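Local coordinates for protein LP04448p (Drosophila melanogaster, PDB 2QK2) that probably binds tubulin through its TOG domains and takes part in tracking and growth of microtubule plus ends, as in other XMAP215-family proteins, at residues P147-I157 and L181-V192; E198-D209 and I227-I238. All coordinates share one frame; numbering follows the deposited sequence.

Contact 1 (P147-I157 and L181-V192); sequences PSVKSETALFI and LVKTLNEPDPTV
Val-192 plugs into the first turn of helix 147-161 with both methyls. With CG1 set opposite the backbone N (chi1 175°), CG2 is turned in against the chain of Pro-147, lying 3.3 Å from Pro-147 O, while CG1 is the nearer methyl to the CB of Lys-150, at 3.9 Å. Beside it Thr-191 offers a methyl rather than its hydroxyl: Thr-191 CG2 lies 3.4 Å from Ser-151 OG, whose hydrogen-bond partner is Ser-195 one turn further along helix 190-207. Lys-150 reaches across to the turn after helix 171-185. Its chain crosses that of Glu-187 at about a right angle, and CE makes the nearest approach, 3.2 Å from Glu-187 OE2. The bend at the last torsion (chi4 77°) leaves the ammonium farther off than CE, and the salt bridge from Lys-150 NZ to Glu-187 OE2 is long, 4.0 Å. The CD of the same lysine rests on the methyl of Thr-184, whose hydroxyl bonds to Ser-196. Asp-189 is the N-cap of helix 190-207. Its OD1 takes a nearly straight bond from Val-192 N (3.0 Å, 168°), met on the anti side and somewhat out of the carboxylate plane, and a weak one from Thr-191 N; OD2 is left facing Pro-147 CB. Deeper in, contact is purely apolar: Leu-181 CD2 lies 4.1 Å from both Ala-154 CB and Ile-157 CD1, the Leu-181 and Ile-157 chains running past each other in opposite directions. Helix 147-161 thus packs, nearer antiparallel than parallel, on the end of helix 171-185, and also on the short capped turn and the start of helix 190-207, consistent with HEAT-repeat packing in a TOG domain. Helix 112-126 covers another side through Phe-156 and Leu-155, and helix 221-233 backs Leu-185.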
loop_
_atom_site.group_PDB
_atom_site.type_symbol
_atom_site.label_atom_id
_atom_site.label_comp_id
_atom_site.label_asym_id
_atom_site.label_seq_id
_atom_site.Cartn_x
_atom_site.Cartn_y
_atom_site.Cartn_z
ATOM N N PRO A 147 12.615 10.121 -6.690
ATOM C CA PRO A 147 11.791 9.739 -7.842
ATOM C C PRO A 147 11.080 8.397 -7.656
ATOM O O PRO A 147 9.926 8.237 -8.048
ATOM C CB PRO A 147 12.800 9.691 -8.992
ATOM C CG PRO A 147 13.837 10.687 -8.576
ATOM C CD PRO A 147 14.004 10.385 -7.108
ATOM N N SER A 148 11.778 7.434 -7.064
ATOM C CA SER A 148 11.201 6.113 -6.842
ATOM C C SER A 148 9.976 6.175 -5.936
ATOM O O SER A 148 8.990 5.470 -6.165
ATOM C CB SER A 148 12.243 5.175 -6.234
ATOM O OG SER A 148 13.231 4.844 -7.193
ATOM N N VAL A 149 10.044 7.013 -4.907
ATOM C CA VAL A 149 8.927 7.163 -3.982
ATOM C C VAL A 149 7.749 7.819 -4.699
ATOM O O VAL A 149 6.615 7.359 -4.576
ATOM C CB VAL A 149 9.322 8.013 -2.752
ATOM C CG1 VAL A 149 8.082 8.346 -1.912
ATOM C CG2 VAL A 149 10.347 7.250 -1.908
ATOM N N LYS A 150 8.018 8.882 -5.456
ATOM C CA LYS A 150 6.958 9.572 -6.186
ATOM C C LYS A 150 6.232 8.608 -7.111
ATOM O O LYS A 150 5.003 8.577 -7.155
ATOM C CB LYS A 150 7.514 10.715 -7.042
ATOM C CG LYS A 150 8.123 11.887 -6.291
ATOM C CD LYS A 150 8.176 13.089 -7.226
ATOM C CE LYS A 150 9.011 14.223 -6.680
ATOM N NZ LYS A 150 10.454 13.910 -6.857
ATOM N N SER A 151 7.002 7.830 -7.862
ATOM C CA SER A 151 6.425 6.880 -8.800
ATOM C C SER A 151 5.574 5.818 -8.108
ATOM O O SER A 151 4.422 5.597 -8.483
ATOM C CB SER A 151 7.532 6.195 -9.606
ATOM O OG SER A 151 6.984 5.195 -10.445
ATOM N N GLU A 152 6.144 5.157 -7.102
ATOM C CA GLU A 152 5.415 4.108 -6.390
ATOM C C GLU A 152 4.207 4.666 -5.648
ATOM O O GLU A 152 3.215 3.964 -5.459
ATOM C CB GLU A 152 6.337 3.369 -5.419
ATOM C CG GLU A 152 7.393 2.471 -6.091
ATOM C CD GLU A 152 6.789 1.327 -6.902
ATOM O OE1 GLU A 152 5.773 0.738 -6.461
ATOM O OE2 GLU A 152 7.343 1.001 -7.978
ATOM N N THR A 153 4.281 5.927 -5.234
ATOM C CA THR A 153 3.152 6.532 -4.545
ATOM C C THR A 153 2.022 6.702 -5.564
ATOM O O THR A 153 0.867 6.396 -5.278
ATOM C CB THR A 153 3.511 7.912 -3.944
ATOM O OG1 THR A 153 4.540 7.755 -2.959
ATOM C CG2 THR A 153 2.291 8.536 -3.276
ATOM N N ALA A 154 2.364 7.171 -6.764
ATOM C CA ALA A 154 1.360 7.361 -7.809
ATOM C C ALA A 154 0.763 6.022 -8.220
ATOM O O ALA A 154 -0.433 5.924 -8.467
ATOM C CB ALA A 154 1.982 8.053 -9.031
ATOM N N LEU A 155 1.597 4.991 -8.306
ATOM C CA LEU A 155 1.116 3.665 -8.683
ATOM C C LEU A 155 0.227 3.101 -7.572
ATOM O O LEU A 155 -0.748 2.384 -7.839
ATOM C CB LEU A 155 2.293 2.729 -8.952
ATOM C CG LEU A 155 3.113 3.061 -10.213
ATOM C CD1 LEU A 155 4.318 2.130 -10.299
ATOM C CD2 LEU A 155 2.230 2.920 -11.458
ATOM N N PHE A 156 0.567 3.419 -6.328
ATOM C CA PHE A 156 -0.238 2.968 -5.189
ATOM C C PHE A 156 -1.645 3.563 -5.330
ATOM O O PHE A 156 -2.646 2.882 -5.131
ATOM C CB PHE A 156 0.393 3.428 -3.871
ATOM C CG PHE A 156 -0.567 3.429 -2.706
ATOM C CD1 PHE A 156 -1.152 2.246 -2.271
ATOM C CD2 PHE A 156 -0.889 4.617 -2.058
ATOM C CE1 PHE A 156 -2.049 2.245 -1.200
ATOM C CE2 PHE A 156 -1.785 4.629 -0.986
ATOM C CZ PHE A 156 -2.364 3.440 -0.558
ATOM N N ILE A 157 -1.709 4.844 -5.676
ATOM C CA ILE A 157 -2.988 5.528 -5.866
ATOM C C ILE A 157 -3.797 4.866 -6.991
ATOM O O ILE A 157 -5.015 4.673 -6.870
ATOM C CB ILE A 157 -2.755 7.024 -6.186
ATOM C CG1 ILE A 157 -2.149 7.718 -4.957
ATOM C CG2 ILE A 157 -4.058 7.694 -6.598
ATOM C CD1 ILE A 157 -1.722 9.152 -5.206
ATOM N N LEU A 181 -1.104 14.990 -8.441
ATOM C CA LEU A 181 -0.677 14.082 -9.498
ATOM C C LEU A 181 -0.282 14.812 -10.788
ATOM O O LEU A 181 0.606 14.357 -11.505
ATOM C CB LEU A 181 -1.780 13.050 -9.789
ATOM C CG LEU A 181 -1.960 11.963 -8.719
ATOM C CD1 LEU A 181 -3.247 11.170 -8.951
ATOM C CD2 LEU A 181 -0.754 11.045 -8.753
ATOM N N VAL A 182 -0.940 15.927 -11.090
ATOM C CA VAL A 182 -0.596 16.680 -12.296
ATOM C C VAL A 182 0.805 17.249 -12.096
ATOM O O VAL A 182 1.595 17.357 -13.038
ATOM C CB VAL A 182 -1.590 17.832 -12.555
ATOM C CG1 VAL A 182 -1.051 18.763 -13.641
ATOM C CG2 VAL A 182 -2.927 17.261 -12.984
ATOM N N LYS A 183 1.113 17.588 -10.850
ATOM C CA LYS A 183 2.419 18.130 -10.516
ATOM C C LYS A 183 3.510 17.095 -10.817
ATOM O O LYS A 183 4.506 17.406 -11.463
ATOM C CB LYS A 183 2.442 18.522 -9.041
ATOM C CG LYS A 183 3.507 19.535 -8.667
ATOM C CD LYS A 183 3.221 20.094 -7.286
ATOM C CE LYS A 183 1.829 20.723 -7.244
ATOM N NZ LYS A 183 1.352 20.982 -5.854
ATOM N N THR A 184 3.325 15.861 -10.363
ATOM C CA THR A 184 4.328 14.837 -10.626
ATOM C C THR A 184 4.281 14.417 -12.096
ATOM O O THR A 184 5.271 13.928 -12.645
ATOM C CB THR A 184 4.148 13.594 -9.700
ATOM O OG1 THR A 184 2.807 13.099 -9.791
ATOM C CG2 THR A 184 4.451 13.968 -8.253
ATOM N N LEU A 185 3.131 14.616 -12.734
ATOM C CA LEU A 185 2.983 14.273 -14.147
ATOM C C LEU A 185 3.921 15.150 -14.973
ATOM O O LEU A 185 4.451 14.724 -16.001
ATOM C CB LEU A 185 1.542 14.507 -14.609
ATOM C CG LEU A 185 1.254 14.336 -16.105
ATOM C CD1 LEU A 185 1.379 12.867 -16.505
ATOM C CD2 LEU A 185 -0.146 14.854 -16.412
ATOM N N ASN A 186 4.122 16.379 -14.510
ATOM C CA ASN A 186 4.986 17.321 -15.203
ATOM C C ASN A 186 6.432 17.253 -14.728
ATOM O O ASN A 186 7.246 18.100 -15.084
ATOM C CB ASN A 186 4.447 18.745 -15.049
ATOM C CG ASN A 186 3.067 18.911 -15.662
ATOM O OD1 ASN A 186 2.789 18.393 -16.742
ATOM N ND2 ASN A 186 2.201 19.645 -14.981
ATOM N N GLU A 187 6.749 16.244 -13.922
ATOM C CA GLU A 187 8.109 16.062 -13.427
ATOM C C GLU A 187 8.962 15.623 -14.617
ATOM O O GLU A 187 8.451 15.047 -15.578
ATOM C CB GLU A 187 8.143 14.970 -12.351
ATOM C CG GLU A 187 8.907 15.347 -11.088
ATOM C CD GLU A 187 8.164 16.369 -10.246
ATOM O OE1 GLU A 187 7.814 17.443 -10.780
ATOM O OE2 GLU A 187 7.927 16.099 -9.050
ATOM N N PRO A 188 10.275 15.882 -14.567
ATOM C CA PRO A 188 11.161 15.492 -15.670
ATOM C C PRO A 188 11.378 13.987 -15.772
ATOM O O PRO A 188 11.682 13.471 -16.845
ATOM C CB PRO A 188 12.460 16.226 -15.349
ATOM C CG PRO A 188 12.004 17.398 -14.520
ATOM C CD PRO A 188 10.979 16.768 -13.626
ATOM N N ASP A 189 11.223 13.284 -14.655
ATOM C CA ASP A 189 11.432 11.839 -14.633
ATOM C C ASP A 189 10.353 11.069 -15.400
ATOM O O ASP A 189 9.166 11.154 -15.084
ATOM C CB ASP A 189 11.505 11.353 -13.186
ATOM C CG ASP A 189 11.884 9.895 -13.086
ATOM O OD1 ASP A 189 11.047 9.034 -13.436
ATOM O OD2 ASP A 189 13.026 9.615 -12.666
ATOM N N PRO A 190 10.762 10.293 -16.417
ATOM C CA PRO A 190 9.865 9.493 -17.261
ATOM C C PRO A 190 8.970 8.508 -16.504
ATOM O O PRO A 190 7.779 8.395 -16.792
ATOM C CB PRO A 190 10.829 8.768 -18.204
ATOM C CG PRO A 190 12.003 9.688 -18.266
ATOM C CD PRO A 190 12.161 10.108 -16.832
ATOM N N THR A 191 9.548 7.786 -15.549
ATOM C CA THR A 191 8.783 6.813 -14.777
ATOM C C THR A 191 7.736 7.502 -13.907
ATOM O O THR A 191 6.578 7.083 -13.866
ATOM C CB THR A 191 9.699 5.966 -13.879
ATOM O OG1 THR A 191 10.729 5.370 -14.680
ATOM C CG2 THR A 191 8.898 4.853 -13.198
ATOM N N VAL A 192 8.143 8.557 -13.212
ATOM C CA VAL A 192 7.220 9.297 -12.359
ATOM C C VAL A 192 6.056 9.804 -13.208
ATOM O O VAL A 192 4.892 9.724 -12.800
ATOM C CB VAL A 192 7.935 10.483 -11.679
ATOM C CG1 VAL A 192 6.934 11.335 -10.891
ATOM C CG2 VAL A 192 9.029 9.946 -10.749
#

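Contact 2 (E198-D209 and I227-I238); sequences EALGTLIKLMGD and IKECQEKAEIKI
The amide of Gln-231 carries the methyl CG2 of Ile-204 over one face, 3.3 Å from Gln-231 CD, the two side chains crossing at about a right angle. In the amide plane, Lys-228 NZ bonds to a lone pair of Gln-231 OE1 at 2.6 Å; at the other end Gln-231 NE2 lies 3.6 Å from Asp-209 OD2. The same ammonium faces the Asp-209 carboxylate, turned 61° from the amide, in a salt bridge whose two hydrogen bonds are weak, the shorter being Lys-228 NZ to Asp-209 OD2 at 3.0 Å. Gln-231 is a knob in a hole formed by Gly-201, Ile-204, Lys-205 and Asp-209. Gly-201 lets the backbones close in, its CA against Ile-227 O, and the axes of helix 198-207 and helix 227-233 approach to 7.2 Å. Lys-205, bent at chi2 and chi4, lays CG against the Ala-234 methyl and curls its ammonium to two carbonyls, Gln-231 O (3.1 Å, in the carbonyl plane) in the last turn of helix 221-233 and Ala-234 O (2.9 Å) just past it. A methionine in its place would probably leave both carbonyls without this donor and the chain beyond the helix less firmly tied down. Past that end, Ile-236 CG2 packs on Leu-206 CD1 at 3.7 Å, while Ile-227 fills between Leu-200 and Ile-204. Such close helix-on-helix packing, with the chain beyond running on along helix 190-207, suits the C-terminal end of a HEAT-repeat TOG domain.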
loop_
_atom_site.group_PDB
_atom_site.type_symbol
_atom_site.label_atom_id
_atom_site.label_comp_id
_atom_site.label_asym_id
_atom_site.label_seq_id
_atom_site.Cartn_x
_atom_site.Cartn_y
_atom_site.Cartn_z
ATOM N N GLU A 198 -0.896 6.981 -15.131
ATOM C CA GLU A 198 -1.683 5.788 -14.822
ATOM C C GLU A 198 -2.691 6.069 -13.712
ATOM O O GLU A 198 -3.841 5.632 -13.780
ATOM C CB GLU A 198 -0.771 4.630 -14.410
ATOM C CG GLU A 198 -1.496 3.289 -14.377
ATOM C CD GLU A 198 -0.557 2.115 -14.177
ATOM O OE1 GLU A 198 0.622 2.212 -14.572
ATOM O OE2 GLU A 198 -1.005 1.083 -13.641
ATOM N N ALA A 199 -2.261 6.816 -12.701
ATOM C CA ALA A 199 -3.131 7.159 -11.584
ATOM C C ALA A 199 -4.255 8.081 -12.054
ATOM O O ALA A 199 -5.422 7.906 -11.681
ATOM C CB ALA A 199 -2.321 7.841 -10.475
ATOM N N LEU A 200 -3.893 9.067 -12.868
ATOM C CA LEU A 200 -4.864 10.024 -13.393
ATOM C C LEU A 200 -5.895 9.327 -14.279
ATOM O O LEU A 200 -7.092 9.606 -14.192
ATOM C CB LEU A 200 -4.147 11.115 -14.195
ATOM C CG LEU A 200 -3.902 12.513 -13.608
ATOM C CD1 LEU A 200 -4.425 12.632 -12.186
ATOM C CD2 LEU A 200 -2.425 12.819 -13.684
ATOM N N GLY A 201 -5.426 8.421 -15.130
ATOM C CA GLY A 201 -6.332 7.705 -16.012
ATOM C C GLY A 201 -7.294 6.837 -15.224
ATOM O O GLY A 201 -8.478 6.726 -15.560
ATOM N N THR A 202 -6.791 6.216 -14.162
ATOM C CA THR A 202 -7.634 5.361 -13.340
ATOM C C THR A 202 -8.661 6.235 -12.631
ATOM O O THR A 202 -9.823 5.853 -12.486
ATOM C CB THR A 202 -6.787 4.580 -12.307
ATOM O OG1 THR A 202 -5.746 3.872 -12.993
ATOM C CG2 THR A 202 -7.653 3.577 -11.553
ATOM N N LEU A 203 -8.233 7.419 -12.205
ATOM C CA LEU A 203 -9.126 8.346 -11.527
ATOM C C LEU A 203 -10.296 8.734 -12.429
ATOM O O LEU A 203 -11.428 8.849 -11.963
ATOM C CB LEU A 203 -8.373 9.605 -11.102
ATOM C CG LEU A 203 -9.215 10.652 -10.366
ATOM C CD1 LEU A 203 -9.746 10.057 -9.061
ATOM C CD2 LEU A 203 -8.371 11.887 -10.082
ATOM N N ILE A 204 -10.020 8.946 -13.715
ATOM C CA ILE A 204 -11.068 9.313 -14.667
ATOM C C ILE A 204 -11.996 8.115 -14.879
ATOM O O ILE A 204 -13.222 8.264 -14.957
ATOM C CB ILE A 204 -10.479 9.736 -16.042
ATOM C CG1 ILE A 204 -9.581 10.967 -15.880
ATOM C CG2 ILE A 204 -11.609 10.048 -17.012
ATOM C CD1 ILE A 204 -8.952 11.432 -17.187
ATOM N N LYS A 205 -11.399 6.930 -14.974
ATOM C CA LYS A 205 -12.157 5.696 -15.143
ATOM C C LYS A 205 -13.181 5.551 -14.016
ATOM O O LYS A 205 -14.322 5.160 -14.249
ATOM C CB LYS A 205 -11.216 4.490 -15.110
ATOM C CG LYS A 205 -11.323 3.578 -16.316
ATOM C CD LYS A 205 -12.688 2.924 -16.418
ATOM C CE LYS A 205 -12.924 2.379 -17.827
ATOM N NZ LYS A 205 -11.766 1.597 -18.368
ATOM N N LEU A 206 -12.773 5.884 -12.797
ATOM C CA LEU A 206 -13.654 5.765 -11.639
ATOM C C LEU A 206 -14.650 6.906 -11.437
ATOM O O LEU A 206 -15.820 6.663 -11.144
ATOM C CB LEU A 206 -12.823 5.626 -10.358
ATOM C CG LEU A 206 -13.605 5.513 -9.038
ATOM C CD1 LEU A 206 -14.235 4.131 -8.943
ATOM C CD2 LEU A 206 -12.677 5.748 -7.855
HETATM N N MSE A 207 -14.191 8.145 -11.579
HETATM C CA MSE A 207 -15.055 9.291 -11.341
HETATM C C MSE A 207 -15.781 9.846 -12.562
HETATM O O MSE A 207 -16.736 10.610 -12.412
HETATM C CB MSE A 207 -14.256 10.418 -10.673
HETATM C CG MSE A 207 -13.538 10.011 -9.388
HETATM SE SE MSE A 207 -14.725 9.284 -8.025
HETATM C CE MSE A 207 -15.521 10.930 -7.400
ATOM N N GLY A 208 -15.333 9.475 -13.759
ATOM C CA GLY A 208 -15.976 9.971 -14.965
ATOM C C GLY A 208 -15.280 11.178 -15.574
ATOM O O GLY A 208 -14.750 12.031 -14.861
ATOM N N ASP A 209 -15.292 11.251 -16.901
ATOM C CA ASP A 209 -14.655 12.343 -17.636
ATOM C C ASP A 209 -15.144 13.733 -17.235
ATOM O O ASP A 209 -14.342 14.640 -17.005
ATOM C CB ASP A 209 -14.877 12.156 -19.139
ATOM C CG ASP A 209 -13.578 11.995 -19.906
ATOM O OD1 ASP A 209 -12.762 12.944 -19.904
ATOM O OD2 ASP A 209 -13.371 10.917 -20.513
ATOM N N ILE A 227 -2.582 9.710 -20.397
ATOM C CA ILE A 227 -3.643 9.542 -19.418
ATOM C C ILE A 227 -4.817 8.760 -20.007
ATOM O O ILE A 227 -5.319 7.822 -19.383
ATOM C CB ILE A 227 -4.133 10.915 -18.910
ATOM C CG1 ILE A 227 -3.003 11.602 -18.129
ATOM C CG2 ILE A 227 -5.386 10.752 -18.042
ATOM C CD1 ILE A 227 -3.316 13.031 -17.723
ATOM N N LYS A 228 -5.254 9.136 -21.208
ATOM C CA LYS A 228 -6.374 8.433 -21.834
ATOM C C LYS A 228 -6.035 6.980 -22.142
ATOM O O LYS A 228 -6.896 6.109 -22.043
ATOM C CB LYS A 228 -6.834 9.157 -23.105
ATOM C CG LYS A 228 -8.102 9.990 -22.898
ATOM C CD LYS A 228 -7.981 10.910 -21.677
ATOM C CE LYS A 228 -9.242 11.747 -21.442
ATOM N NZ LYS A 228 -10.474 10.937 -21.202
ATOM N N GLU A 229 -4.790 6.709 -22.516
ATOM C CA GLU A 229 -4.389 5.335 -22.787
ATOM C C GLU A 229 -4.589 4.532 -21.505
ATOM O O GLU A 229 -5.227 3.476 -21.502
ATOM C CB GLU A 229 -2.920 5.262 -23.186
ATOM C CG GLU A 229 -2.654 5.489 -24.650
ATOM C CD GLU A 229 -1.207 5.227 -25.007
ATOM O OE1 GLU A 229 -0.339 6.054 -24.646
ATOM O OE2 GLU A 229 -0.939 4.183 -25.637
ATOM N N CYS A 230 -4.032 5.048 -20.413
ATOM C CA CYS A 230 -4.151 4.393 -19.120
ATOM C C CYS A 230 -5.618 4.277 -18.726
ATOM O O CYS A 230 -6.047 3.249 -18.204
ATOM C CB CYS A 230 -3.379 5.180 -18.062
ATOM S SG CYS A 230 -1.590 5.195 -18.330
ATOM N N GLN A 231 -6.391 5.328 -18.984
ATOM C CA GLN A 231 -7.809 5.310 -18.649
ATOM C C GLN A 231 -8.480 4.103 -19.295
ATOM O O GLN A 231 -9.275 3.407 -18.657
ATOM C CB GLN A 231 -8.490 6.584 -19.145
ATOM C CG GLN A 231 -9.947 6.712 -18.726
ATOM C CD GLN A 231 -10.648 7.893 -19.386
ATOM O OE1 GLN A 231 -10.054 8.952 -19.588
ATOM N NE2 GLN A 231 -11.923 7.718 -19.709
ATOM N N GLU A 232 -8.151 3.860 -20.559
ATOM C CA GLU A 232 -8.732 2.750 -21.306
ATOM C C GLU A 232 -8.436 1.398 -20.685
ATOM O O GLU A 232 -9.315 0.543 -20.606
ATOM C CB GLU A 232 -8.220 2.731 -22.749
ATOM C CG GLU A 232 -8.681 3.885 -23.612
ATOM C CD GLU A 232 -8.742 3.503 -25.083
ATOM O OE1 GLU A 232 -7.784 2.865 -25.576
ATOM O OE2 GLU A 232 -9.748 3.846 -25.744
ATOM N N LYS A 233 -7.193 1.213 -20.255
ATOM C CA LYS A 233 -6.757 -0.044 -19.663
ATOM C C LYS A 233 -7.133 -0.238 -18.197
ATOM O O LYS A 233 -7.141 -1.362 -17.701
ATOM C CB LYS A 233 -5.248 -0.182 -19.835
ATOM C CG LYS A 233 -4.816 -0.067 -21.284
ATOM C CD LYS A 233 -3.326 -0.281 -21.449
ATOM C CE LYS A 233 -2.926 -0.209 -22.913
ATOM N NZ LYS A 233 -1.476 -0.489 -23.100
ATOM N N ALA A 234 -7.445 0.849 -17.502
ATOM C CA ALA A 234 -7.816 0.757 -16.096
ATOM C C ALA A 234 -9.079 -0.082 -15.913
ATOM O O ALA A 234 -10.031 0.043 -16.686
ATOM C CB ALA A 234 -8.034 2.153 -15.522
ATOM N N GLU A 235 -9.078 -0.933 -14.891
ATOM C CA GLU A 235 -10.226 -1.783 -14.585
ATOM C C GLU A 235 -10.718 -1.513 -13.168
ATOM O O GLU A 235 -10.027 -1.832 -12.203
ATOM C CB GLU A 235 -9.850 -3.260 -14.693
ATOM C CG GLU A 235 -9.360 -3.697 -16.058
ATOM C CD GLU A 235 -9.089 -5.191 -16.121
ATOM O OE1 GLU A 235 -8.263 -5.682 -15.318
ATOM O OE2 GLU A 235 -9.703 -5.874 -16.971
ATOM N N ILE A 236 -11.903 -0.925 -13.041
ATOM C CA ILE A 236 -12.460 -0.645 -11.724
ATOM C C ILE A 236 -13.091 -1.929 -11.203
ATOM O O ILE A 236 -14.146 -2.359 -11.671
ATOM C CB ILE A 236 -13.520 0.465 -11.782
ATOM C CG1 ILE A 236 -12.909 1.730 -12.391
ATOM C CG2 ILE A 236 -14.051 0.746 -10.382
ATOM C CD1 ILE A 236 -11.637 2.203 -11.708
ATOM N N LYS A 237 -12.429 -2.531 -10.223
ATOM C CA LYS A 237 -12.868 -3.790 -9.645
ATOM C C LYS A 237 -14.013 -3.709 -8.643
ATOM O O LYS A 237 -14.470 -4.737 -8.155
ATOM C CB LYS A 237 -11.665 -4.478 -9.004
ATOM C CG LYS A 237 -10.523 -4.691 -9.982
ATOM C CD LYS A 237 -9.197 -4.888 -9.273
ATOM C CE LYS A 237 -8.067 -5.098 -10.278
ATOM N NZ LYS A 237 -7.976 -3.999 -11.292
ATOM N N ILE A 238 -14.492 -2.508 -8.340
ATOM C CA ILE A 238 -15.584 -2.382 -7.381
ATOM C C ILE A 238 -16.958 -2.166 -8.011
ATOM O O ILE A 238 -17.092 -2.044 -9.230
ATOM C CB ILE A 238 -15.312 -1.235 -6.366
ATOM C CG1 ILE A 238 -15.106 0.098 -7.094
ATOM C CG2 ILE A 238 -14.099 -1.572 -5.520
ATOM C CD1 ILE A 238 -16.387 0.766 -7.555
#

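How the contacts relate
Contacts 1 and 2 follow one another along the chain, the first closing before the second opens, and their centres lie about 16 Å apart. Helix 190-207 joins them: its N-terminal turn belongs to contact 1 and its later turns to contact 2. The two also touch directly, with Leu-181 CB 3.6 Å from Leu-200 CD1 and Ala-154 O 3.4 Å from Ala-199 CB. Helices 147-161, 171-185, 190-207 and 221-233 are thereby packed together, helix 190-207 touching both helices before it and helix 221-233, the principle by which an all-helical HEAT array extends without strands. For this TOG domain, the pair of contacts joins the last helices into one continuous C-terminal part.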